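PDB 3G3S: GCN5-related N-acetyltransferase from Streptococcus suis, which probably transfers an acetyl group from acetyl-coenzyme A to an amine, as expected of the GNAT family, its own substrate being unidentified. Local coordinates for residues P17-W22 against Y218-A223; Y100-D105 against T227-A232; F108-L113 against A211-G216; R131-T136 against G169-G174; E135-E140 against R144-N149. All coordinates share one frame; numbering follows the deposited sequence. Where two conformers were deposited one is given.

Contact 1: P17-W22 against Y218-A223; sequences PETIIW and YPSWDA
S220 is the first residue of 218-223 to meet 17-22: its CB and OG lie beside the CG2 methyl of T19, with OG to CG2 at 3.7 Å. The hydroxyl of S220 stands opposite the backbone N (chi1 175°), which carries OG into the gap between the segments. There a water bridges the S220 hydroxyl to the backbone N of T19, 3.0 Å from S220 OG and 3.2 Å from T19 N, whose N-H it accepts. The same water is placed to donate to E18 OE1 at 3.0 Å, although that site has more acceptors in reach than protons. S220 OG is also hydrogen-bonded to E186, as is T19 OG1, and this shared carboxylate links the serine and threonine a second time. Two residues on, D222 meets E18 carboxylate against carboxylate: D222 OD1 is 2.7 Å from E18 OE2, and the two planes stand 89° apart. The bend of E18 at chi2 (-74°) brings its acid group across to this side. The other oxygen of D222, OD2, is held by a salt bridge from R99 and a hydrogen bond with Y243. The contact thus joins the N-terminal end of helix 19-26, with E18 as N-cap residue, to strand 218-223, which runs between strands 94-102 and 184-191, while F55 of strand 52-58 packs against E18 and Y181 of strand 170-181 against T19.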
# COMPACT_ATOMS: atom_id res chain seq x y z
N PRO A 17 16.03 0.46 3.08
CA PRO A 17 15.52 0.73 1.76
C PRO A 17 15.76 -0.37 0.68
O PRO A 17 16.32 -0.09 -0.38
CB PRO A 17 16.25 2.05 1.39
CG PRO A 17 17.59 1.88 1.96
CD PRO A 17 17.33 1.11 3.31
N GLU A 18 15.36 -1.61 0.97
CA GLU A 18 15.39 -2.68 -0.01
C GLU A 18 13.95 -2.91 -0.47
O GLU A 18 13.09 -3.27 0.33
CB GLU A 18 16.00 -3.94 0.59
CG GLU A 18 17.49 -3.84 0.76
CD GLU A 18 18.28 -3.95 -0.53
OE1 GLU A 18 17.68 -4.08 -1.62
OE2 GLU A 18 19.53 -3.98 -0.42
N THR A 19 13.70 -2.76 -1.77
CA THR A 19 12.31 -2.76 -2.23
C THR A 19 11.59 -4.09 -2.07
O THR A 19 10.38 -4.10 -2.00
CB THR A 19 12.15 -2.22 -3.68
OG1 THR A 19 12.45 -3.22 -4.64
CG2 THR A 19 13.02 -0.93 -3.90
N ILE A 20 12.31 -5.20 -2.00
CA ILE A 20 11.68 -6.50 -1.82
C ILE A 20 11.13 -6.56 -0.39
O ILE A 20 10.12 -7.24 -0.13
CB ILE A 20 12.66 -7.64 -2.11
CG1 ILE A 20 12.98 -7.71 -3.61
CG2 ILE A 20 12.12 -9.03 -1.58
CD1 ILE A 20 14.25 -8.43 -3.95
N ILE A 21 11.80 -5.90 0.55
CA ILE A 21 11.22 -5.81 1.90
C ILE A 21 9.91 -5.01 1.76
O ILE A 21 8.88 -5.34 2.30
CB ILE A 21 12.14 -5.16 2.97
CG1 ILE A 21 13.49 -5.87 3.08
CG2 ILE A 21 11.40 -5.13 4.36
CD1 ILE A 21 14.50 -5.12 3.95
N TRP A 22 9.96 -3.90 1.03
CA TRP A 22 8.74 -3.13 0.79
C TRP A 22 7.64 -4.00 0.15
O TRP A 22 6.46 -3.94 0.57
CB TRP A 22 9.00 -1.88 -0.09
CG TRP A 22 10.08 -1.00 0.39
CD1 TRP A 22 10.65 -0.97 1.63
CD2 TRP A 22 10.68 0.08 -0.34
NE1 TRP A 22 11.60 0.02 1.70
CE2 TRP A 22 11.62 0.69 0.51
CE3 TRP A 22 10.53 0.56 -1.63
CZ2 TRP A 22 12.40 1.76 0.11
CZ3 TRP A 22 11.31 1.63 -2.03
CH2 TRP A 22 12.23 2.23 -1.16
N TYR A 218 9.62 3.66 -10.14
CA TYR A 218 11.05 3.76 -9.84
C TYR A 218 11.70 2.43 -10.16
O TYR A 218 11.23 1.38 -9.66
CB TYR A 218 11.33 4.12 -8.39
CG TYR A 218 12.80 4.11 -8.10
CD1 TYR A 218 13.63 5.09 -8.62
CD2 TYR A 218 13.40 3.08 -7.36
CE1 TYR A 218 14.99 5.08 -8.41
CE2 TYR A 218 14.78 3.08 -7.13
CZ TYR A 218 15.57 4.10 -7.67
OH TYR A 218 16.92 4.13 -7.48
N PRO A 219 12.72 2.42 -11.04
CA PRO A 219 13.46 1.20 -11.35
C PRO A 219 14.62 1.01 -10.38
O PRO A 219 15.65 1.67 -10.47
CB PRO A 219 13.95 1.46 -12.78
CG PRO A 219 14.09 2.95 -12.85
CD PRO A 219 13.18 3.56 -11.86
N SER A 220 14.44 0.12 -9.41
CA SER A 220 15.49 -0.12 -8.42
C SER A 220 16.57 -1.08 -8.86
O SER A 220 16.29 -2.07 -9.56
CB SER A 220 14.87 -0.73 -7.14
OG SER A 220 15.86 -1.09 -6.22
N TRP A 221 17.80 -0.84 -8.39
CA TRP A 221 18.93 -1.74 -8.64
C TRP A 221 19.60 -2.12 -7.32
O TRP A 221 19.94 -1.26 -6.50
CB TRP A 221 19.96 -1.08 -9.54
CG TRP A 221 20.95 -1.99 -10.18
CD1 TRP A 221 22.01 -2.61 -9.59
CD2 TRP A 221 21.01 -2.34 -11.56
NE1 TRP A 221 22.72 -3.34 -10.50
CE2 TRP A 221 22.14 -3.19 -11.73
CE3 TRP A 221 20.23 -2.02 -12.67
CZ2 TRP A 221 22.48 -3.75 -12.95
CZ3 TRP A 221 20.58 -2.58 -13.91
CH2 TRP A 221 21.70 -3.43 -14.03
N ASP A 222 19.79 -3.42 -7.12
CA ASP A 222 20.50 -3.91 -5.96
C ASP A 222 21.50 -4.91 -6.57
O ASP A 222 21.13 -5.95 -7.08
CB ASP A 222 19.55 -4.54 -4.97
CG ASP A 222 20.13 -4.68 -3.60
OD1 ASP A 222 20.42 -3.67 -2.94
OD2 ASP A 222 20.20 -5.85 -3.13
N ALA A 223 22.77 -4.53 -6.56
CA ALA A 223 23.82 -5.25 -7.27
C ALA A 223 24.26 -6.54 -6.58
O ALA A 223 24.73 -6.51 -5.45
CB ALA A 223 25.02 -4.32 -7.48
O HOH W 1 16.35 -2.27 -3.56

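Contact 2: Y100-D105 against T227-A232; sequences YATKKD and TSLKLA. With CAC (cacodylate ion), chain D.
L229 fastens helix 226-235 to Y100 and T102 of strand 94-102 in a helix-on-sheet layer of the GNAT acetyltransferase, where this helix connects strands 218-223 and 239-248. The leucine places one methyl on each strand residue. CD2 lies 4.0 Å from Y100 CB and 4.1 Å from Y100 CG, approaching the base of the ring obliquely, and the two side chains cross at about a right angle. CD1 lies 4.1 Å from T102 CG2, with leucine and threonine sliding past each other in opposite directions. In the leucine, chi1 (173°) carries CG out toward the strand and chi2 (60°) sets CD1 and CD2 on their separate partners. Two apart in the strand, residues 100 and 102 share a face and both direct CB toward the helix, while A101 points away. The contact is apolar, but T102 OG1 turns to W221 O of the neighbouring strand, and L239 of strand 239-248 packs against both Y100 and L229. At the start of the helix, S228 accepts a bond from W221 NE1 and faces a bound cacodylate, probably from the crystallisation liquor, that also bonds H224 N. S228 OG donates to cacodylate O1 over 2.6 Å.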
# COMPACT_ATOMS: atom_id res chain seq x y z
N TYR A 100 25.83 -5.00 -3.24
CA TYR A 100 25.97 -3.55 -3.24
C TYR A 100 24.62 -2.87 -3.46
O TYR A 100 24.02 -2.98 -4.53
CB TYR A 100 27.01 -3.12 -4.31
CG TYR A 100 28.36 -3.80 -4.07
CD1 TYR A 100 28.60 -5.06 -4.58
CD2 TYR A 100 29.37 -3.21 -3.29
CE1 TYR A 100 29.80 -5.73 -4.35
CE2 TYR A 100 30.58 -3.88 -3.06
CZ TYR A 100 30.77 -5.15 -3.58
OH TYR A 100 31.93 -5.84 -3.41
N ALA A 101 24.16 -2.16 -2.44
CA ALA A 101 22.94 -1.43 -2.49
C ALA A 101 23.23 -0.13 -3.23
O ALA A 101 24.34 0.38 -3.15
CB ALA A 101 22.47 -1.13 -1.11
N THR A 102 22.23 0.40 -3.89
CA THR A 102 22.36 1.69 -4.57
C THR A 102 21.36 2.66 -3.94
O THR A 102 20.39 2.25 -3.31
CB THR A 102 22.16 1.56 -6.11
OG1 THR A 102 20.79 1.26 -6.41
CG2 THR A 102 23.10 0.48 -6.71
N LYS A 103 21.63 3.96 -4.11
CA LYS A 103 20.78 5.00 -3.58
C LYS A 103 19.48 4.95 -4.35
O LYS A 103 19.48 4.65 -5.55
CB LYS A 103 21.46 6.36 -3.73
CG LYS A 103 22.71 6.48 -2.89
CD LYS A 103 23.25 7.91 -2.82
CE LYS A 103 24.52 7.96 -1.96
NZ LYS A 103 25.12 9.32 -1.87
N LYS A 104 18.38 5.22 -3.66
CA LYS A 104 17.05 5.21 -4.27
C LYS A 104 16.57 6.56 -4.80
O LYS A 104 15.41 6.67 -5.18
CB LYS A 104 16.03 4.66 -3.28
CG LYS A 104 16.40 3.26 -2.74
CD LYS A 104 16.63 2.28 -3.87
CE LYS A 104 17.23 0.95 -3.42
NZ LYS A 104 17.69 0.19 -4.65
N ASP A 105 17.45 7.55 -4.84
CA ASP A 105 17.11 8.92 -5.33
C ASP A 105 17.76 9.24 -6.68
O ASP A 105 18.10 10.41 -6.97
CB ASP A 105 17.54 9.97 -4.29
CG ASP A 105 19.03 9.95 -4.02
OD1 ASP A 105 19.75 9.14 -4.64
OD2 ASP A 105 19.48 10.74 -3.17
N THR A 227 30.55 -6.27 -10.56
CA THR A 227 30.33 -6.12 -11.97
C THR A 227 28.96 -5.52 -12.21
O THR A 227 28.78 -4.63 -13.05
CB THR A 227 30.44 -7.49 -12.67
OG1 THR A 227 31.79 -7.92 -12.59
CG2 THR A 227 30.04 -7.44 -14.12
N SER A 228 27.98 -6.01 -11.46
CA SER A 228 26.64 -5.50 -11.56
C SER A 228 26.57 -4.06 -11.09
O SER A 228 25.81 -3.27 -11.66
CB SER A 228 25.67 -6.34 -10.74
OG SER A 228 24.41 -5.74 -10.83
N LEU A 229 27.36 -3.72 -10.07
CA LEU A 229 27.37 -2.37 -9.55
C LEU A 229 27.89 -1.43 -10.62
O LEU A 229 27.29 -0.38 -10.86
CB LEU A 229 28.22 -2.24 -8.29
CG LEU A 229 28.42 -0.81 -7.79
CD1 LEU A 229 27.08 -0.15 -7.46
CD2 LEU A 229 29.35 -0.81 -6.62
N LYS A 230 29.00 -1.84 -11.24
CA LYS A 230 29.63 -1.00 -12.29
C LYS A 230 28.70 -0.74 -13.46
O LYS A 230 28.74 0.34 -14.03
CB LYS A 230 30.96 -1.60 -12.74
CG LYS A 230 32.08 -1.49 -11.69
N LEU A 231 27.87 -1.72 -13.81
CA LEU A 231 26.85 -1.55 -14.82
C LEU A 231 25.83 -0.51 -14.36
O LEU A 231 25.49 0.44 -15.08
CB LEU A 231 26.14 -2.88 -15.08
CG LEU A 231 24.92 -2.91 -16.01
CD1 LEU A 231 25.13 -2.09 -17.30
CD2 LEU A 231 24.55 -4.35 -16.34
N ALA A 232 25.33 -0.70 -13.14
CA ALA A 232 24.36 0.22 -12.57
C ALA A 232 24.92 1.64 -12.61
O ALA A 232 24.18 2.56 -12.93
CB ALA A 232 23.98 -0.17 -11.13
AS CAC D . 21.06 -7.39 -10.33
O1 CAC D . 22.76 -7.56 -9.85
O2 CAC D . 20.07 -7.71 -8.93
C1 CAC D . 20.48 -5.71 -11.17
C2 CAC D . 20.51 -8.68 -11.74

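Contact 3: F108-L113 against A211-G216; sequences FDLGHL and ACLDRG
L213 reaches out from helix 200-214 and sets CD1 between F108 and L110, while CD2 touches F108. The F108 ring meets the leucine obliquely. L213 CG lies opposite the carbonyl carbon (chi1 -64°), which directs its methyls to the F108 ring. F108 CD2 lies 3.7 Å from L213 CD2 and 3.8 Å from L213 CD1, so both branches press on the same side of the ring. L110 comes in from the exposed side: its CD2 is 3.3 Å from L213 CD1, closer than usual for two carbons, and the spacing is best regarded as doubtful. F108 is steadied by an edge-to-face stack with Y237, and P219 of strand 218-223 touches both F108 and L213, so the cluster is anchored to the sheet on its inner side. Polar groups sit at the two helix ends and take no part in the apolar meeting. D109, one residue before helix 110-118, receives H112 N on OD1 at 3.2 Å with a nearly straight N-H...O angle of 171°; the donor lies above the carboxylate plane. On the other segment R215 NH1 folds back to A211 O at 3.1 Å. The arrangement is a helix start against a helix end: an aspartate N-cap opens 110-118, and a Schellman motif closes 200-214, G216 with its positive phi (74°) serving as C-prime residue while G216 N bonds L213 O and L217 N bonds C212 O.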
# COMPACT_ATOMS: atom_id res chain seq x y z
N PHE A 108 18.31 9.98 -13.47
CA PHE A 108 18.65 9.33 -14.73
C PHE A 108 18.83 10.33 -15.87
O PHE A 108 18.13 11.32 -15.92
CB PHE A 108 17.57 8.34 -15.14
CG PHE A 108 17.45 7.18 -14.21
CD1 PHE A 108 18.43 6.21 -14.18
CD2 PHE A 108 16.36 7.05 -13.36
CE1 PHE A 108 18.34 5.14 -13.32
CE2 PHE A 108 16.27 5.97 -12.49
CZ PHE A 108 17.25 5.02 -12.48
N ASP A 109 19.75 10.04 -16.78
CA ASP A 109 20.02 10.87 -17.94
C ASP A 109 19.28 10.19 -19.04
O ASP A 109 19.76 9.22 -19.60
CB ASP A 109 21.52 10.93 -18.17
CG ASP A 109 21.92 11.73 -19.39
OD1 ASP A 109 21.05 12.04 -20.23
OD2 ASP A 109 23.14 12.00 -19.51
N LEU A 110 18.08 10.65 -19.33
CA LEU A 110 17.25 10.02 -20.34
C LEU A 110 17.90 9.98 -21.72
O LEU A 110 17.66 9.05 -22.50
CB LEU A 110 15.91 10.75 -20.47
CG LEU A 110 15.01 10.97 -19.26
CD1 LEU A 110 13.71 11.65 -19.73
CD2 LEU A 110 14.70 9.68 -18.53
N GLY A 111 18.69 11.00 -22.05
CA GLY A 111 19.36 11.07 -23.36
C GLY A 111 20.36 9.95 -23.50
O GLY A 111 20.42 9.25 -24.50
N HIS A 112 21.15 9.80 -22.45
CA HIS A 112 22.15 8.77 -22.32
C HIS A 112 21.54 7.38 -22.40
O HIS A 112 22.05 6.51 -23.11
CB HIS A 112 22.86 9.00 -20.98
CG HIS A 112 23.65 7.85 -20.46
ND1 HIS A 112 24.70 7.28 -21.15
CD2 HIS A 112 23.60 7.21 -19.26
CE1 HIS A 112 25.23 6.32 -20.41
NE2 HIS A 112 24.58 6.26 -19.26
N LEU A 113 20.43 7.18 -21.69
CA LEU A 113 19.79 5.87 -21.68
C LEU A 113 19.28 5.51 -23.06
O LEU A 113 19.42 4.37 -23.50
CB LEU A 113 18.64 5.82 -20.67
CG LEU A 113 19.06 5.93 -19.21
CD1 LEU A 113 17.83 6.10 -18.37
CD2 LEU A 113 19.92 4.72 -18.74
N ALA A 211 11.25 2.59 -19.74
CA ALA A 211 9.88 2.11 -19.66
C ALA A 211 9.27 2.42 -18.28
O ALA A 211 8.08 2.80 -18.17
CB ALA A 211 9.82 0.61 -19.93
N CYS A 212 10.06 2.22 -17.24
CA CYS A 212 9.64 2.51 -15.87
C CYS A 212 9.35 3.97 -15.66
O CYS A 212 8.27 4.34 -15.22
CB CYS A 212 10.71 2.07 -14.88
SG CYS A 212 10.64 0.27 -14.63
N LEU A 213 10.33 4.79 -15.99
CA LEU A 213 10.20 6.23 -15.85
C LEU A 213 8.97 6.73 -16.60
O LEU A 213 8.19 7.54 -16.08
CB LEU A 213 11.47 6.93 -16.32
CG LEU A 213 12.77 6.67 -15.54
CD1 LEU A 213 13.85 7.52 -16.15
CD2 LEU A 213 12.70 6.93 -14.03
N ASP A 214 8.76 6.21 -17.80
CA ASP A 214 7.59 6.57 -18.60
C ASP A 214 6.27 6.27 -17.89
O ASP A 214 5.29 6.97 -18.09
CB ASP A 214 7.63 5.79 -19.91
CG ASP A 214 6.46 6.11 -20.81
OD1 ASP A 214 6.40 7.26 -21.31
OD2 ASP A 214 5.62 5.20 -21.02
N ARG A 215 6.23 5.22 -17.07
CA ARG A 215 5.02 4.86 -16.34
C ARG A 215 5.01 5.40 -14.91
O ARG A 215 4.12 5.08 -14.13
CB ARG A 215 4.89 3.32 -16.27
CG ARG A 215 4.70 2.62 -17.58
CD ARG A 215 5.13 1.18 -17.45
NE ARG A 215 4.75 0.33 -18.59
CZ ARG A 215 5.32 0.33 -19.80
NH1 ARG A 215 6.29 1.19 -20.12
NH2 ARG A 215 4.89 -0.52 -20.72
N GLY A 216 5.99 6.22 -14.55
CA GLY A 216 6.08 6.74 -13.18
C GLY A 216 6.55 5.75 -12.12
O GLY A 216 6.38 5.99 -10.94

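Contact 4: R131-T136 against G169-G174; sequences RNLYET and GQVVSG
T136, which turns its methyl to V171, is tied back into helix 131-139: T136 N donates to N132 O at 3.2 Å, the regular bond of the helix. T136 OG1 also approaches this carbonyl oxygen, at 3.1 Å from N132 O, but another acceptor is within reach of the hydroxyl proton, which leaves that second bond unsettled. The setting is helix-on-sheet packing in the GNAT fold: helix 131-139, which follows strand 125-128, lies against strand 170-181. With OG1 turned back along the helix, the torsion of T136 (chi1 -56°) leaves CG2 opposite the backbone N and aimed at the sheet. V171 answers with a single methyl, CG2. T136 and L133 both cross V171 at a slant. V164 of strand 162-167 also packs against L133 and V171, and W142 adds a loop side chain beside the valine, consistent with V171 being buried although T136 is exposed. Just beyond, V172 and S173 both face I165 in a classic beta bulge, where the backbone of V172 leaves regular strand geometry with a psi of -12°. One methyl serves two helix residues: V171 CG2 lies 3.9 Å from T136 CG2 and 4.0 Å from L133 CD2, the two lines diverging from CG2 by about 77°.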
# COMPACT_ATOMS: atom_id res chain seq x y z
N ARG A 131 3.05 -12.42 -23.28
CA ARG A 131 2.61 -13.74 -22.85
C ARG A 131 3.50 -14.87 -23.36
O ARG A 131 3.82 -15.80 -22.61
CB ARG A 131 1.15 -13.90 -23.29
CG ARG A 131 0.45 -15.19 -22.91
CD ARG A 131 -1.05 -15.11 -23.29
NE ARG A 131 -1.73 -14.01 -22.59
CZ ARG A 131 -2.30 -14.10 -21.39
NH1 ARG A 131 -2.32 -15.25 -20.72
NH2 ARG A 131 -2.86 -13.01 -20.84
N ASN A 132 3.91 -14.80 -24.62
CA ASN A 132 4.75 -15.86 -25.20
C ASN A 132 6.20 -15.82 -24.73
O ASN A 132 6.78 -16.86 -24.47
CB ASN A 132 4.66 -15.85 -26.74
CG ASN A 132 3.35 -16.41 -27.26
OD1 ASN A 132 2.42 -16.70 -26.49
ND2 ASN A 132 3.26 -16.59 -28.58
N LEU A 133 6.77 -14.62 -24.61
CA LEU A 133 8.13 -14.48 -24.10
C LEU A 133 8.22 -14.83 -22.64
O LEU A 133 9.24 -15.35 -22.21
CB LEU A 133 8.65 -13.09 -24.38
CG LEU A 133 8.91 -12.88 -25.87
CD1 LEU A 133 9.20 -11.43 -26.17
CD2 LEU A 133 10.05 -13.77 -26.32
N TYR A 134 7.17 -14.55 -21.88
CA TYR A 134 7.10 -15.00 -20.49
C TYR A 134 7.44 -16.50 -20.45
O TYR A 134 8.36 -16.93 -19.75
CB TYR A 134 5.70 -14.74 -19.92
CG TYR A 134 5.40 -15.39 -18.57
CD1 TYR A 134 4.88 -16.67 -18.50
CD2 TYR A 134 5.63 -14.70 -17.37
CE1 TYR A 134 4.61 -17.27 -17.29
CE2 TYR A 134 5.37 -15.30 -16.14
CZ TYR A 134 4.85 -16.58 -16.12
OH TYR A 134 4.58 -17.23 -14.94
N GLU A 135 6.74 -17.29 -21.25
CA GLU A 135 6.96 -18.74 -21.24
C GLU A 135 8.37 -19.12 -21.68
O GLU A 135 8.99 -20.03 -21.11
CB GLU A 135 5.87 -19.44 -22.08
CG GLU A 135 4.41 -19.29 -21.52
CD GLU A 135 4.16 -19.98 -20.15
OE1 GLU A 135 4.93 -20.92 -19.80
OE2 GLU A 135 3.19 -19.60 -19.45
N THR A 136 8.90 -18.41 -22.68
CA THR A 136 10.24 -18.67 -23.18
C THR A 136 11.26 -18.40 -22.08
O THR A 136 12.22 -19.15 -21.96
CB THR A 136 10.55 -17.81 -24.43
OG1 THR A 136 9.54 -18.04 -25.41
CG2 THR A 136 11.90 -18.15 -25.04
N GLY A 169 16.39 -15.63 -33.38
CA GLY A 169 15.19 -16.13 -32.80
C GLY A 169 15.23 -16.63 -31.37
O GLY A 169 14.23 -17.11 -30.89
N GLN A 170 16.36 -16.48 -30.67
CA GLN A 170 16.47 -16.93 -29.29
C GLN A 170 16.62 -15.73 -28.37
O GLN A 170 17.16 -14.69 -28.77
CB GLN A 170 17.69 -17.84 -29.12
CG GLN A 170 17.72 -19.02 -30.06
CD GLN A 170 19.00 -19.87 -29.95
OE1 GLN A 170 19.57 -20.05 -28.86
NE2 GLN A 170 19.45 -20.41 -31.08
N VAL A 171 16.06 -15.85 -27.17
CA VAL A 171 16.22 -14.87 -26.14
C VAL A 171 17.64 -15.06 -25.65
O VAL A 171 18.01 -16.16 -25.24
CB VAL A 171 15.23 -15.05 -24.99
CG1 VAL A 171 15.60 -14.16 -23.80
CG2 VAL A 171 13.81 -14.78 -25.49
N VAL A 172 18.43 -13.99 -25.73
CA VAL A 172 19.83 -14.03 -25.30
C VAL A 172 20.17 -13.06 -24.15
O VAL A 172 21.25 -13.15 -23.59
CB VAL A 172 20.77 -13.79 -26.50
CG1 VAL A 172 20.54 -14.87 -27.56
CG2 VAL A 172 20.59 -12.40 -27.08
N SER A 173 19.26 -12.14 -23.82
CA SER A 173 19.48 -11.22 -22.71
C SER A 173 18.14 -10.61 -22.34
O SER A 173 17.18 -10.65 -23.14
CB SER A 173 20.50 -10.12 -23.09
OG SER A 173 20.80 -9.35 -21.93
N GLY A 174 18.06 -10.07 -21.12
CA GLY A 174 16.83 -9.48 -20.65
C GLY A 174 17.00 -8.71 -19.36
O GLY A 174 17.95 -8.95 -18.57

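Contact 5: E135-E140 against R144-N149; sequences ETCLVE and RDLVGN
C137 and L138, near the end of helix 131-139, close on V147 in the tight part of the loop between helices 131-139 and 153-159, which link strands 125-128 and 162-167, consistent with the first crossover of the GNAT fold. V147 CG2 does most of the touching. It lies 4.0 Å from C137 CB and 3.7 Å from L138 CD2, the leucine and valine crossing at a slant. The valine torsion (chi1 -52°) puts CG2 between its backbone N and carbonyl carbon, facing the helix. C137 SG, on the same buried side, reaches L146 CD1 at 4.1 Å. Y134, one turn earlier, rests on V147 as well. The solvent side is looser. CB of E140 leaves the backbone pointing away from 144-149, and R144 runs outward with an extended chain from CG to NE, so the two residues meet mainly through backbone: R144 N donates to E140 O over 3.2 Å, a weak bond with an N-H...O angle of 121°. C137 O is instead satisfied by S143 OG and receives a CA-H...O contact from R144. R144 O accepts from both V147 N and G148 N, the latter at 2.7 Å, as the loop bends back on itself. Back on the packed side, G148 CA lies 3.7 Å from L138 CD2.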
# COMPACT_ATOMS: atom_id res chain seq x y z
N GLU A 135 6.74 -17.29 -21.25
CA GLU A 135 6.96 -18.74 -21.24
C GLU A 135 8.37 -19.12 -21.68
O GLU A 135 8.99 -20.03 -21.11
CB GLU A 135 5.87 -19.44 -22.08
CG GLU A 135 4.41 -19.29 -21.52
CD GLU A 135 4.16 -19.98 -20.15
OE1 GLU A 135 4.93 -20.92 -19.80
OE2 GLU A 135 3.19 -19.60 -19.45
N THR A 136 8.90 -18.41 -22.68
CA THR A 136 10.24 -18.67 -23.18
C THR A 136 11.26 -18.40 -22.08
O THR A 136 12.22 -19.15 -21.96
CB THR A 136 10.55 -17.81 -24.43
OG1 THR A 136 9.54 -18.04 -25.41
CG2 THR A 136 11.90 -18.15 -25.04
N CYS A 137 11.07 -17.33 -21.30
CA CYS A 137 11.99 -16.99 -20.19
C CYS A 137 12.02 -18.07 -19.11
O CYS A 137 13.06 -18.36 -18.52
CB CYS A 137 11.64 -15.67 -19.55
SG CYS A 137 12.04 -14.26 -20.57
N LEU A 138 10.86 -18.66 -18.84
CA LEU A 138 10.79 -19.72 -17.82
C LEU A 138 11.53 -21.01 -18.18
O LEU A 138 11.95 -21.72 -17.27
CB LEU A 138 9.36 -20.09 -17.51
CG LEU A 138 8.53 -19.16 -16.67
CD1 LEU A 138 7.15 -19.80 -16.57
CD2 LEU A 138 9.13 -18.88 -15.27
N VAL A 139 11.72 -21.29 -19.46
CA VAL A 139 12.31 -22.57 -19.88
C VAL A 139 13.81 -22.76 -19.55
O VAL A 139 14.22 -23.87 -19.22
CB VAL A 139 12.02 -22.89 -21.39
CG1 VAL A 139 10.55 -22.75 -21.65
CG2 VAL A 139 12.80 -22.01 -22.34
N GLU A 140 14.61 -21.71 -19.62
CA GLU A 140 16.02 -21.83 -19.29
C GLU A 140 16.29 -21.31 -17.90
O GLU A 140 15.72 -20.30 -17.46
CB GLU A 140 16.87 -21.06 -20.30
CG GLU A 140 16.83 -21.61 -21.71
CD GLU A 140 17.39 -23.01 -21.81
OE1 GLU A 140 18.22 -23.38 -20.96
OE2 GLU A 140 17.00 -23.73 -22.75
N ARG A 144 15.04 -17.54 -16.10
CA ARG A 144 13.79 -17.71 -15.40
C ARG A 144 13.45 -16.67 -14.36
O ARG A 144 12.29 -16.36 -14.20
CB ARG A 144 13.69 -19.13 -14.84
CG ARG A 144 14.60 -19.49 -13.77
CD ARG A 144 14.32 -20.94 -13.36
NE ARG A 144 14.99 -21.27 -12.11
CZ ARG A 144 14.81 -22.41 -11.43
NH1 ARG A 144 13.99 -23.37 -11.87
NH2 ARG A 144 15.49 -22.60 -10.29
N ASP A 145 14.45 -16.11 -13.67
CA ASP A 145 14.18 -15.07 -12.68
C ASP A 145 13.68 -13.76 -13.29
O ASP A 145 13.24 -12.87 -12.56
CB ASP A 145 15.42 -14.79 -11.84
CG ASP A 145 15.76 -15.94 -10.92
OD1 ASP A 145 14.86 -16.77 -10.65
OD2 ASP A 145 16.91 -15.99 -10.47
N LEU A 146 13.75 -13.63 -14.61
CA LEU A 146 13.18 -12.44 -15.26
C LEU A 146 11.65 -12.33 -15.01
O LEU A 146 11.11 -11.23 -14.90
CB LEU A 146 13.49 -12.45 -16.75
CG LEU A 146 14.96 -12.28 -17.14
CD1 LEU A 146 15.13 -12.38 -18.64
CD2 LEU A 146 15.50 -10.96 -16.59
N VAL A 147 10.98 -13.49 -14.93
CA VAL A 147 9.54 -13.56 -14.74
C VAL A 147 9.06 -14.58 -13.70
O VAL A 147 7.90 -14.50 -13.30
CB VAL A 147 8.85 -13.96 -16.05
CG1 VAL A 147 9.30 -13.04 -17.18
CG2 VAL A 147 9.12 -15.41 -16.43
N GLY A 148 9.93 -15.49 -13.28
CA GLY A 148 9.54 -16.62 -12.41
C GLY A 148 9.07 -16.36 -11.01
O GLY A 148 8.56 -17.27 -10.35
N ASN A 149 9.24 -15.14 -10.51
CA ASN A 149 8.79 -14.84 -9.17
C ASN A 149 7.31 -14.52 -9.13
O ASN A 149 6.74 -14.50 -8.06
CB ASN A 149 9.61 -13.70 -8.60
CG ASN A 149 11.01 -14.12 -8.33
OD1 ASN A 149 11.24 -15.07 -7.59
ND2 ASN A 149 11.96 -13.44 -8.95

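Overall arrangement
From the N terminus, helix 19-26 waits almost 200 residues for its partner strand 218-223, and contact 1 closes this longest loop. Contact 2 opens within it, at strand 94-102, but ends beyond it on helix 226-235, so the two cross; they touch directly, for instance K104 NZ with S220 OG. Contact 3, joining the start of helix 110-118 to the end of helix 200-214, lies within both. Contained in turn by contact 3, contacts 4 and 5 set out from the same helix 131-139: one reaches strand 170-181, the other the local loop 144-149, with centres 8 Å apart. Contacts 1, 2 and 4 all involve the same mixed sheet.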